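Local coordinates for protein dihydrolipoyl dehydrogenase (PDB 6UZI) that probably catalyses the NAD(+)-dependent reoxidation of dihydrolipoyl groups carried on lysines of partner proteins, using one bound FAD per subunit, at residues K166-T171 / V249-D254; L178-K183 / G272-V277; G294-E299 / Q310-N315; V303-H308 / D321-A326. All blocks are in the same frame, centred on the assembly; numbering follows the deposited sequence.

Contact 1: residues K166-T171 / V249-D254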
# COMPACT_ATOMS: atom_id res chain seq x y z
N LYS A 166 15.83 31.06 -12.04
CA LYS A 166 16.27 29.69 -12.30
C LYS A 166 17.55 29.33 -11.56
O LYS A 166 18.25 28.39 -11.94
CB LYS A 166 16.44 29.43 -13.81
CG LYS A 166 15.24 29.87 -14.65
CD LYS A 166 14.92 28.90 -15.78
CE LYS A 166 13.60 29.28 -16.44
NZ LYS A 166 13.06 28.19 -17.31
N GLU A 167 17.88 30.08 -10.50
CA GLU A 167 19.04 29.79 -9.67
C GLU A 167 18.63 29.68 -8.22
O GLU A 167 18.64 28.58 -7.65
CB GLU A 167 20.11 30.87 -9.84
CG GLU A 167 21.11 30.57 -10.93
CD GLU A 167 21.84 31.81 -11.40
OE1 GLU A 167 22.35 31.80 -12.54
OE2 GLU A 167 21.89 32.80 -10.64
N ARG A 168 18.25 30.79 -7.61
CA ARG A 168 17.82 30.79 -6.22
C ARG A 168 16.37 31.18 -6.02
O ARG A 168 15.77 30.79 -5.01
CB ARG A 168 18.72 31.73 -5.39
CG ARG A 168 20.20 31.43 -5.56
CD ARG A 168 21.07 32.15 -4.53
NE ARG A 168 21.62 31.19 -3.58
CZ ARG A 168 22.81 30.61 -3.69
NH1 ARG A 168 23.20 29.74 -2.76
NH2 ARG A 168 23.61 30.91 -4.70
N VAL A 169 15.78 31.93 -6.95
CA VAL A 169 14.34 32.20 -6.93
C VAL A 169 13.70 31.36 -8.03
O VAL A 169 13.67 31.75 -9.20
CB VAL A 169 14.06 33.70 -7.11
CG1 VAL A 169 12.56 33.95 -7.15
CG2 VAL A 169 14.68 34.48 -5.97
N ILE A 170 13.20 30.18 -7.64
CA ILE A 170 12.96 29.09 -8.57
C ILE A 170 11.54 28.56 -8.42
O ILE A 170 10.84 28.84 -7.45
CB ILE A 170 13.96 27.94 -8.37
CG1 ILE A 170 13.84 27.41 -6.94
CG2 ILE A 170 15.36 28.42 -8.63
CD1 ILE A 170 14.80 26.30 -6.63
N THR A 171 11.13 27.75 -9.40
CA THR A 171 9.92 26.95 -9.38
C THR A 171 10.30 25.49 -9.17
O THR A 171 11.47 25.13 -9.04
CB THR A 171 9.12 27.11 -10.68
OG1 THR A 171 9.84 26.52 -11.76
CG2 THR A 171 8.89 28.56 -11.00
N VAL A 249 10.06 39.54 -2.81
CA VAL A 249 11.08 38.49 -2.81
C VAL A 249 12.32 39.05 -3.51
O VAL A 249 12.32 39.20 -4.73
CB VAL A 249 10.61 37.21 -3.50
CG1 VAL A 249 11.75 36.22 -3.57
CG2 VAL A 249 9.38 36.62 -2.80
N GLU A 250 13.37 39.35 -2.74
CA GLU A 250 14.61 39.93 -3.23
C GLU A 250 15.74 38.91 -3.20
O GLU A 250 15.90 38.20 -2.21
CB GLU A 250 15.09 41.10 -2.37
CG GLU A 250 14.22 42.33 -2.26
CD GLU A 250 14.87 43.38 -1.36
OE1 GLU A 250 15.91 43.08 -0.73
OE2 GLU A 250 14.34 44.51 -1.28
N ARG A 251 16.51 38.84 -4.28
CA ARG A 251 17.75 38.08 -4.31
C ARG A 251 18.93 39.02 -4.09
O ARG A 251 19.11 39.97 -4.85
CB ARG A 251 17.93 37.32 -5.62
CG ARG A 251 19.35 36.79 -5.78
CD ARG A 251 19.44 35.50 -6.56
NE ARG A 251 20.79 34.96 -6.55
CZ ARG A 251 21.30 34.21 -7.52
NH1 ARG A 251 20.57 33.92 -8.59
NH2 ARG A 251 22.54 33.75 -7.43
N ASN A 252 19.71 38.78 -3.04
CA ASN A 252 20.89 39.57 -2.71
C ASN A 252 22.09 38.63 -2.71
O ASN A 252 22.54 38.18 -1.65
CB ASN A 252 20.72 40.27 -1.36
CG ASN A 252 19.46 41.11 -1.31
OD1 ASN A 252 19.32 42.09 -2.03
ND2 ASN A 252 18.52 40.72 -0.44
N GLY A 253 22.59 38.31 -3.89
CA GLY A 253 23.72 37.41 -3.96
C GLY A 253 23.30 35.99 -3.62
O GLY A 253 22.50 35.40 -4.34
N ASP A 254 23.82 35.46 -2.52
CA ASP A 254 23.49 34.11 -2.07
C ASP A 254 22.28 34.08 -1.15
O ASP A 254 22.04 33.05 -0.50
CB ASP A 254 24.68 33.49 -1.33
CG ASP A 254 25.87 33.23 -2.24
OD1 ASP A 254 25.69 33.16 -3.48
OD2 ASP A 254 26.99 33.08 -1.71
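Arg168 lies over the guanidinium group of Arg251, and its chain can be followed outward atom by atom. Arg168 CB starts about 4.0 Å from Arg251 CD. Arg168 CG sits above the centre of the Arg251 guanidinium, 3.6 Å from Arg251 CZ, so methylene rather than charge covers that face. Arg168 CD continues past Arg251 NE and comes 3.6 Å from the carbonyl oxygen Gly253 O. A bend at chi3 (110°) then turns the guanidinium toward Asp254, whose CA packs over one of its faces. Arg168 NE is taken by the backbone oxygen of Asp273, outside both segments. Arg168 NH2 ends 3.3 Å from Asp254 OD1, a purely electrostatic salt bridge because the carboxylate oxygen stands well out of the guanidinium plane.

The contact joins the outermost strand 169-170 of the parallel sheet in the predicted NAD(+)-binding, Rossmann-type region to strand 245-252, an outer strand of the three-stranded antiparallel sheet. At the turn after that strand, Gly253 adopts positive phi, a conformation that glycine accepts readily, and its carbonyl receives Arg251 NE almost straight (175°).

Arginine suits position 251 because its flat head can serve several acceptors along its rim. Besides Gly253, Arg251 NH1 donates to Glu167 OE2 at 2.7 Å, in the guanidinium plane but on the anti side of the carboxylate, with the two planes 80° apart. Asp165 gives the same NH1 a second acidic partner. Such carboxylates probably offset the proximity of Arg168 NH2 and Arg251 NH2. Deeper in, the branched Val169 CG2 and Val249 CG1 meet at 4.2 Å, near Val256.

Contact 2: residues L178-K183 / G272-V277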
# COMPACT_ATOMS: atom_id res chain seq x y z
N LEU A 178 18.60 20.95 -8.19
CA LEU A 178 19.53 21.71 -7.37
C LEU A 178 20.92 21.08 -7.39
O LEU A 178 21.07 19.86 -7.47
CB LEU A 178 19.05 21.81 -5.92
CG LEU A 178 17.78 22.61 -5.65
CD1 LEU A 178 17.63 22.84 -4.18
CD2 LEU A 178 17.75 23.92 -6.42
N LYS A 179 21.94 21.93 -7.34
CA LYS A 179 23.32 21.47 -7.32
C LYS A 179 23.86 21.32 -5.90
O LYS A 179 25.03 20.96 -5.72
CB LYS A 179 24.20 22.41 -8.15
N GLU A 180 23.03 21.58 -4.88
CA GLU A 180 23.42 21.51 -3.48
C GLU A 180 22.17 21.42 -2.62
O GLU A 180 21.07 21.80 -3.04
CB GLU A 180 24.27 22.72 -3.06
CG GLU A 180 23.56 24.06 -3.18
CD GLU A 180 24.40 25.22 -2.67
OE1 GLU A 180 25.51 24.98 -2.17
OE2 GLU A 180 23.95 26.38 -2.80
N VAL A 181 22.34 20.87 -1.42
CA VAL A 181 21.25 20.84 -0.44
C VAL A 181 21.13 22.22 0.18
O VAL A 181 22.11 22.73 0.75
CB VAL A 181 21.49 19.78 0.64
CG1 VAL A 181 20.45 19.95 1.75
CG2 VAL A 181 21.44 18.38 0.04
N PRO A 182 19.98 22.89 0.07
CA PRO A 182 19.87 24.26 0.60
C PRO A 182 20.13 24.31 2.10
O PRO A 182 19.78 23.39 2.84
CB PRO A 182 18.42 24.64 0.28
CG PRO A 182 18.04 23.76 -0.86
CD PRO A 182 18.75 22.46 -0.61
N LYS A 183 20.74 25.41 2.54
CA LYS A 183 20.87 25.63 3.98
C LYS A 183 19.52 26.01 4.57
O LYS A 183 19.10 25.45 5.59
CB LYS A 183 21.93 26.69 4.26
CG LYS A 183 23.30 26.29 3.78
CD LYS A 183 24.39 27.26 4.23
CE LYS A 183 24.28 28.62 3.55
NZ LYS A 183 25.54 29.39 3.71
N GLY A 272 16.60 33.14 3.30
CA GLY A 272 17.13 31.83 3.00
C GLY A 272 18.10 31.95 1.84
O GLY A 272 18.31 33.03 1.29
N ASP A 273 18.73 30.82 1.50
CA ASP A 273 19.60 30.77 0.35
C ASP A 273 18.92 30.19 -0.89
O ASP A 273 19.51 30.21 -1.97
CB ASP A 273 20.87 29.98 0.68
CG ASP A 273 20.58 28.56 1.11
OD1 ASP A 273 21.45 27.69 0.92
OD2 ASP A 273 19.47 28.32 1.62
N TYR A 274 17.70 29.67 -0.74
CA TYR A 274 16.89 29.21 -1.86
C TYR A 274 15.43 29.50 -1.57
O TYR A 274 14.97 29.30 -0.44
CB TYR A 274 17.08 27.71 -2.13
CG TYR A 274 18.37 27.38 -2.81
CD1 TYR A 274 18.49 27.45 -4.20
CD2 TYR A 274 19.49 27.02 -2.08
CE1 TYR A 274 19.69 27.17 -4.83
CE2 TYR A 274 20.70 26.73 -2.70
CZ TYR A 274 20.79 26.81 -4.08
OH TYR A 274 21.98 26.53 -4.70
N CYS A 275 14.69 29.95 -2.58
CA CYS A 275 13.27 30.23 -2.45
C CYS A 275 12.49 29.55 -3.58
O CYS A 275 12.72 29.84 -4.76
CB CYS A 275 12.99 31.73 -2.46
SG CYS A 275 11.22 32.06 -2.38
N LEU A 276 11.56 28.67 -3.20
CA LEU A 276 10.72 27.91 -4.13
C LEU A 276 9.30 28.48 -4.11
O LEU A 276 8.67 28.53 -3.05
CB LEU A 276 10.72 26.43 -3.77
CG LEU A 276 9.65 25.49 -4.32
CD1 LEU A 276 9.73 25.34 -5.83
CD2 LEU A 276 9.79 24.13 -3.65
N VAL A 277 8.81 28.87 -5.27
CA VAL A 277 7.48 29.44 -5.43
C VAL A 277 6.51 28.34 -5.87
O VAL A 277 6.59 27.84 -7.00
CB VAL A 277 7.49 30.60 -6.44
CG1 VAL A 277 6.12 31.23 -6.51
CG2 VAL A 277 8.55 31.61 -6.05
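Tyr274 extends from its strand across the loop 178-183, and Pro182, Leu178 and Glu180 each meet its ring or hydroxyl in a different way. Pro182 crosses it at about a right angle, bringing CB to 3.5 Å from Tyr274 CD2 and CG close behind. The compact proline ring fits against this flank without a polar group that would need a partner. Leu178 slides past the tyrosine in the opposite sense, its methyl CD2 lying 4.1 Å from Tyr274 CE1. At the hydroxyl end, the Glu180 carboxylate stands nearly perpendicular to the ring, the planes 83° apart, with its CD at the ring edge. Tyr274 OH donates to Glu180 OE2 at 2.7 Å, reaching the anti side of the carboxylate. The extended chain of Glu180 beyond CG gives it the length to meet that hydroxyl, while Arg168 adds a cation-pi contact to the same ring.

In the five-stranded parallel sheet of the Rossmann type, strand 274-277 lies directly between strands 169-170 and 184-188; loop 178-183 leads from helix 172-175 into the latter.

Asp273 holds the end of this loop. Its CG sits between its own backbone N and carbonyl carbon (chi1 59°), which turns the carboxylate toward the start of strand 184-188. Asp273 OD1 receives Lys183 N at 2.9 Å on the syn side, 16° out of the carboxylate plane, and Asp273 OD2 accepts the next amide, that of His184. A short acid is well suited to taking two consecutive backbone N-H groups. The lysine side chain crosses Asp273 at about a right angle, with Lys183 CB 3.5 Å from Asp273 OD1.

Contact 3: residues G294-E299 / Q310-N315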
# COMPACT_ATOMS: atom_id res chain seq x y z
N GLY A 294 -11.84 28.89 -33.25
CA GLY A 294 -13.06 29.38 -32.65
C GLY A 294 -13.33 28.88 -31.25
O GLY A 294 -14.43 29.09 -30.75
N VAL A 295 -12.34 28.28 -30.58
CA VAL A 295 -12.56 27.66 -29.28
C VAL A 295 -12.53 28.72 -28.19
O VAL A 295 -11.64 29.57 -28.16
CB VAL A 295 -11.51 26.56 -29.02
CG1 VAL A 295 -11.63 26.01 -27.62
CG2 VAL A 295 -11.65 25.45 -30.04
N GLU A 296 -13.52 28.69 -27.30
CA GLU A 296 -13.65 29.67 -26.24
C GLU A 296 -12.99 29.18 -24.94
O GLU A 296 -12.99 27.99 -24.63
CB GLU A 296 -15.11 30.00 -25.95
CG GLU A 296 -15.89 30.58 -27.10
CD GLU A 296 -17.39 30.61 -26.82
OE1 GLU A 296 -17.87 29.80 -26.00
OE2 GLU A 296 -18.08 31.46 -27.42
N LEU A 297 -12.42 30.13 -24.21
CA LEU A 297 -11.90 29.94 -22.86
C LEU A 297 -12.88 30.53 -21.84
O LEU A 297 -13.77 31.30 -22.18
CB LEU A 297 -10.53 30.60 -22.72
CG LEU A 297 -9.41 30.14 -23.63
CD1 LEU A 297 -8.17 30.96 -23.33
CD2 LEU A 297 -9.13 28.63 -23.44
N ASP A 298 -12.69 30.17 -20.58
CA ASP A 298 -13.48 30.79 -19.53
C ASP A 298 -12.71 31.96 -18.91
O ASP A 298 -11.63 32.34 -19.36
CB ASP A 298 -13.92 29.75 -18.49
CG ASP A 298 -12.76 29.09 -17.76
OD1 ASP A 298 -11.66 29.69 -17.70
OD2 ASP A 298 -12.95 27.96 -17.25
N GLU A 299 -13.27 32.54 -17.85
CA GLU A 299 -12.64 33.69 -17.21
C GLU A 299 -11.32 33.29 -16.55
O GLU A 299 -10.44 34.14 -16.38
CB GLU A 299 -13.60 34.31 -16.20
CG GLU A 299 -14.01 33.40 -15.02
CD GLU A 299 -14.97 32.28 -15.41
OE1 GLU A 299 -15.50 32.31 -16.55
OE2 GLU A 299 -15.17 31.35 -14.59
N GLN A 310 -16.53 18.46 -24.56
CA GLN A 310 -16.60 19.04 -25.89
C GLN A 310 -16.52 20.56 -25.79
O GLN A 310 -17.15 21.17 -24.92
CB GLN A 310 -17.90 18.63 -26.57
CG GLN A 310 -17.86 18.52 -28.08
CD GLN A 310 -19.22 18.13 -28.63
OE1 GLN A 310 -20.20 18.02 -27.89
NE2 GLN A 310 -19.29 17.89 -29.94
N THR A 311 -15.75 21.18 -26.69
CA THR A 311 -15.70 22.63 -26.77
C THR A 311 -16.92 23.15 -27.53
O THR A 311 -17.82 22.40 -27.90
CB THR A 311 -14.42 23.10 -27.47
OG1 THR A 311 -14.52 22.84 -28.87
CG2 THR A 311 -13.22 22.38 -26.92
N ASN A 312 -16.95 24.46 -27.76
CA ASN A 312 -18.03 25.01 -28.57
C ASN A 312 -17.90 24.59 -30.03
O ASN A 312 -18.90 24.58 -30.77
CB ASN A 312 -18.08 26.53 -28.44
CG ASN A 312 -16.74 27.19 -28.67
OD1 ASN A 312 -15.69 26.64 -28.36
ND2 ASN A 312 -16.78 28.38 -29.24
N VAL A 313 -16.69 24.29 -30.48
CA VAL A 313 -16.47 23.70 -31.80
C VAL A 313 -16.63 22.19 -31.67
O VAL A 313 -15.80 21.53 -31.02
CB VAL A 313 -15.09 24.10 -32.35
CG1 VAL A 313 -14.90 23.61 -33.78
CG2 VAL A 313 -14.92 25.63 -32.26
N PRO A 314 -17.66 21.59 -32.29
CA PRO A 314 -18.09 20.23 -31.90
C PRO A 314 -17.04 19.14 -32.09
O PRO A 314 -17.08 18.14 -31.37
CB PRO A 314 -19.31 19.98 -32.79
CG PRO A 314 -19.81 21.35 -33.13
CD PRO A 314 -18.57 22.19 -33.29
N ASN A 315 -16.13 19.28 -33.04
CA ASN A 315 -15.15 18.24 -33.32
C ASN A 315 -13.88 18.39 -32.50
O ASN A 315 -12.95 17.60 -32.66
CB ASN A 315 -14.78 18.24 -34.81
CG ASN A 315 -14.10 19.54 -35.25
OD1 ASN A 315 -14.66 20.63 -35.11
ND2 ASN A 315 -12.87 19.42 -35.73
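The long connection between helix 290-293 and strand 316-318 folds back on itself here: Gly294, Val295 and Glu296 meet Thr311, Asn312 and Val313. Asn312 carries most of the polar contact because its amide has a donor and an acceptor on one short stalk. Its CG occupies the position between the backbone N and the carbonyl carbon (chi1 51°), which directs the amide toward the backbone of the other segment. There Asn312 ND2 donates to Gly294 O at 2.9 Å, with an N-H...O angle of 145° and the acceptor tilted from the amide plane. Asn312 OD1 accepts Glu296 N at 3.2 Å, the donor tilted from the carbonyl plane. One side chain thereby bridges two backbone groups flanking Val295.

The Glu296 side chain crosses that of Asn312, but the flat ends stack, carboxylate and amide planes only 20° apart. Glu296 CG lies 3.2 Å from Asn312 ND2.

Beside this polar patch, Val295 puts its two methyl groups to separate uses. Val295 CG1 meets Thr311 CG2 at 4.0 Å, while Val295 CG2 meets Val313 CG2 at the same distance. Beta-branched residues put methyl groups close to the backbone here, and Val303, Leu290 and Ile316 extend the apolar surface around Val295. Thr311 OG1 bonds to the backbone oxygen of Ile316.

Gly294 leaves the helix with positive phi, where a side chain would crowd the preceding carbonyl. Glycine is common at such a helix C-terminus; here the asparagine amide then ties the two ends of the connection together just before strand 316-318, the outermost strand of the parallel sheet in the FAD-binding part of the fold.

Contact 4: residues V303-H308 / D321-A326. With FAD (flavin-adenine dinucleotide), chain E.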
# COMPACT_ATOMS: atom_id res chain seq x y z
N VAL A 303 -10.16 25.92 -21.13
CA VAL A 303 -10.99 25.57 -22.27
C VAL A 303 -12.37 25.19 -21.75
O VAL A 303 -12.50 24.27 -20.93
CB VAL A 303 -10.37 24.42 -23.08
CG1 VAL A 303 -11.19 24.13 -24.32
CG2 VAL A 303 -8.93 24.72 -23.45
N LYS A 304 -13.40 25.91 -22.19
CA LYS A 304 -14.76 25.57 -21.80
C LYS A 304 -15.14 24.22 -22.42
O LYS A 304 -14.83 23.94 -23.58
CB LYS A 304 -15.75 26.64 -22.25
CG LYS A 304 -15.88 27.84 -21.32
CD LYS A 304 -16.67 28.96 -21.98
CE LYS A 304 -17.89 29.36 -21.16
NZ LYS A 304 -18.50 30.65 -21.63
N THR A 305 -15.80 23.38 -21.62
CA THR A 305 -16.21 22.06 -22.06
C THR A 305 -17.61 21.80 -21.54
O THR A 305 -18.08 22.47 -20.61
CB THR A 305 -15.26 20.96 -21.57
OG1 THR A 305 -15.05 21.09 -20.16
CG2 THR A 305 -13.91 21.08 -22.25
N ASN A 306 -18.28 20.82 -22.14
CA ASN A 306 -19.60 20.44 -21.67
C ASN A 306 -19.52 19.07 -20.98
O ASN A 306 -18.45 18.64 -20.55
CB ASN A 306 -20.58 20.47 -22.84
CG ASN A 306 -20.19 19.50 -23.96
OD1 ASN A 306 -19.35 18.62 -23.78
ND2 ASN A 306 -20.82 19.66 -25.11
N ASP A 307 -20.65 18.36 -20.94
CA ASP A 307 -20.69 17.06 -20.29
C ASP A 307 -19.80 16.04 -20.99
O ASP A 307 -19.28 15.13 -20.34
CB ASP A 307 -22.13 16.55 -20.24
CG ASP A 307 -22.95 17.24 -19.18
OD1 ASP A 307 -22.35 17.98 -18.37
OD2 ASP A 307 -24.18 17.04 -19.15
N HIS A 308 -19.59 16.19 -22.30
CA HIS A 308 -18.78 15.26 -23.07
C HIS A 308 -17.37 15.77 -23.31
O HIS A 308 -16.71 15.32 -24.25
CB HIS A 308 -19.45 14.94 -24.40
CG HIS A 308 -20.83 14.37 -24.26
ND1 HIS A 308 -21.94 15.16 -24.05
CD2 HIS A 308 -21.27 13.10 -24.30
CE1 HIS A 308 -23.01 14.39 -23.97
NE2 HIS A 308 -22.63 13.13 -24.12
N ASP A 321 -5.38 19.16 -17.39
CA ASP A 321 -5.18 20.39 -16.64
C ASP A 321 -5.69 21.62 -17.39
O ASP A 321 -5.88 22.67 -16.77
CB ASP A 321 -3.69 20.60 -16.31
CG ASP A 321 -3.19 19.70 -15.18
OD1 ASP A 321 -3.85 18.70 -14.84
OD2 ASP A 321 -2.12 20.01 -14.62
N VAL A 322 -5.94 21.50 -18.69
CA VAL A 322 -6.36 22.68 -19.46
C VAL A 322 -7.85 22.92 -19.34
O VAL A 322 -8.36 23.94 -19.83
CB VAL A 322 -5.90 22.52 -20.92
CG1 VAL A 322 -6.93 21.74 -21.76
CG2 VAL A 322 -5.53 23.87 -21.54
N VAL A 323 -8.58 22.02 -18.66
CA VAL A 323 -10.01 22.17 -18.44
C VAL A 323 -10.28 22.14 -16.94
O VAL A 323 -9.40 21.86 -16.12
CB VAL A 323 -10.84 21.08 -19.15
CG1 VAL A 323 -10.59 21.13 -20.64
CG2 VAL A 323 -10.52 19.70 -18.59
N LYS A 324 -11.54 22.39 -16.60
CA LYS A 324 -11.98 22.44 -15.21
C LYS A 324 -11.88 21.06 -14.54
O LYS A 324 -11.93 20.01 -15.19
CB LYS A 324 -13.42 22.96 -15.14
CG LYS A 324 -14.42 22.05 -15.84
CD LYS A 324 -15.83 22.57 -15.71
CE LYS A 324 -16.76 21.90 -16.70
NZ LYS A 324 -18.09 22.58 -16.75
N GLY A 325 -11.77 21.09 -13.22
CA GLY A 325 -11.65 19.90 -12.41
C GLY A 325 -10.29 19.84 -11.72
O GLY A 325 -9.41 20.67 -11.93
N ALA A 326 -10.14 18.81 -10.88
CA ALA A 326 -8.90 18.63 -10.14
C ALA A 326 -7.73 18.44 -11.10
O ALA A 326 -7.81 17.69 -12.07
CB ALA A 326 -9.02 17.43 -9.20
PA FAD E . 0.70 18.17 -19.12
O1A FAD E . 1.31 17.04 -18.39
O2A FAD E . 0.78 19.43 -18.25
O5B FAD E . 1.58 18.47 -20.42
C5B FAD E . 0.88 18.75 -21.65
C4B FAD E . 1.90 18.81 -22.75
O4B FAD E . 1.42 19.64 -23.82
C3B FAD E . 3.29 19.35 -22.37
O3B FAD E . 4.25 18.31 -22.55
C2B FAD E . 3.54 20.48 -23.38
O2B FAD E . 4.88 20.50 -23.86
C1B FAD E . 2.54 20.15 -24.49
N9A FAD E . 2.10 21.29 -25.28
C8A FAD E . 1.51 22.44 -24.81
N7A FAD E . 1.15 23.28 -25.75
C5A FAD E . 1.53 22.64 -26.93
C6A FAD E . 1.43 23.01 -28.28
N6A FAD E . 0.84 24.13 -28.71
N1A FAD E . 1.93 22.15 -29.20
C2A FAD E . 2.49 21.01 -28.78
N3A FAD E . 2.63 20.56 -27.53
C4A FAD E . 2.13 21.42 -26.64
N1 FAD E . -0.21 15.06 -10.40
C2 FAD E . -0.57 13.89 -9.82
O2 FAD E . -1.62 13.33 -10.12
N3 FAD E . 0.26 13.31 -8.88
C4 FAD E . 1.48 13.81 -8.45
O4 FAD E . 2.14 13.20 -7.61
C4X FAD E . 1.86 15.04 -9.08
N5 FAD E . 3.00 15.57 -8.76
C5X FAD E . 3.38 16.74 -9.41
C6 FAD E . 4.63 17.28 -9.13
C7 FAD E . 5.09 18.41 -9.80
C7M FAD E . 6.45 18.96 -9.48
C8 FAD E . 4.28 19.01 -10.78
C8M FAD E . 4.77 20.19 -11.58
C9 FAD E . 3.02 18.48 -11.05
C9A FAD E . 2.57 17.35 -10.38
N10 FAD E . 1.33 16.75 -10.68
C10 FAD E . 0.95 15.60 -10.05
C1' FAD E . 0.44 17.34 -11.69
C2' FAD E . 0.56 16.63 -13.04
O2' FAD E . 1.82 16.92 -13.65
C3' FAD E . -0.59 17.02 -13.97
O3' FAD E . -1.82 17.00 -13.26
C4' FAD E . -0.70 16.10 -15.19
O4' FAD E . 0.59 16.05 -15.82
C5' FAD E . -1.77 16.52 -16.16
O5' FAD E . -1.14 16.52 -17.45
P FAD E . -1.89 16.81 -18.87
O1P FAD E . -1.96 15.65 -19.80
O2P FAD E . -3.24 17.49 -18.72
O3P FAD E . -0.85 17.90 -19.40
O HOH W 1 -16.28 24.80 -18.66
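Backbone hydrogen bonding joins Val303 to Val322: Val303 N donates to Val322 O at 3.0 Å, linking the two loops.

Apolar contacts lie beside that bond. Val303 CG2 meets Val322 CG1 at 4.0 Å, and Val323 CG1 reaches Thr305 CG2 at 3.7 Å, the two side chains crossing at about a right angle. Valine suits these buried places because its branching fills space close to the backbone; threonine adds a methyl to the same cluster while keeping a hydroxyl. At the exposed end, the extended Lys324 runs past Thr305 in the opposite direction, its CE 3.9 Å from Thr305 OG1. A water spans Lys324 NZ and Thr305 N, though both bonds are weak.

Polar contacts to FAD belong to Asp321. Its backbone N donates to the phosphate oxygen O2P at 3.0 Å, nearly straight at 167°, and Asp321 OD1 accepts the ribityl hydroxyl O3' at 3.1 Å. Ser154, itself an FAD-binding residue, hydrogen-bonds the other carboxylate oxygen, OD2, and so helps to position the acid.

Loop 321-326 follows strand 316-318, whose Ala318 packs against Val303, Thr305 and Val323, and leads to helix 329-343, where Lys331 and Glu335 touch Val323; Val322 rests on Thr152 and Thr285.

In the fold
From the N terminus, segment 166-171 comes first and 178-183 soon after; their partners, 249-254 and 272-277, follow far along the chain in the same order. Contacts 1 and 2 therefore cross, closing two long overlapping loops. Contact 1 ties the parallel sheet to the three-stranded antiparallel sheet; contact 2 ties the loop before strand 184-188 to strand 274-277. Contacts 3 and 4 close two short loops, which also cross, and touch where 294-299 and 310-315 meet 303-308, before strand 316-318. Contact 3 joins the ends of the 294-315 connection, contact 4 that connection to the FAD-binding loop beyond the strand. The two pairs stand in series.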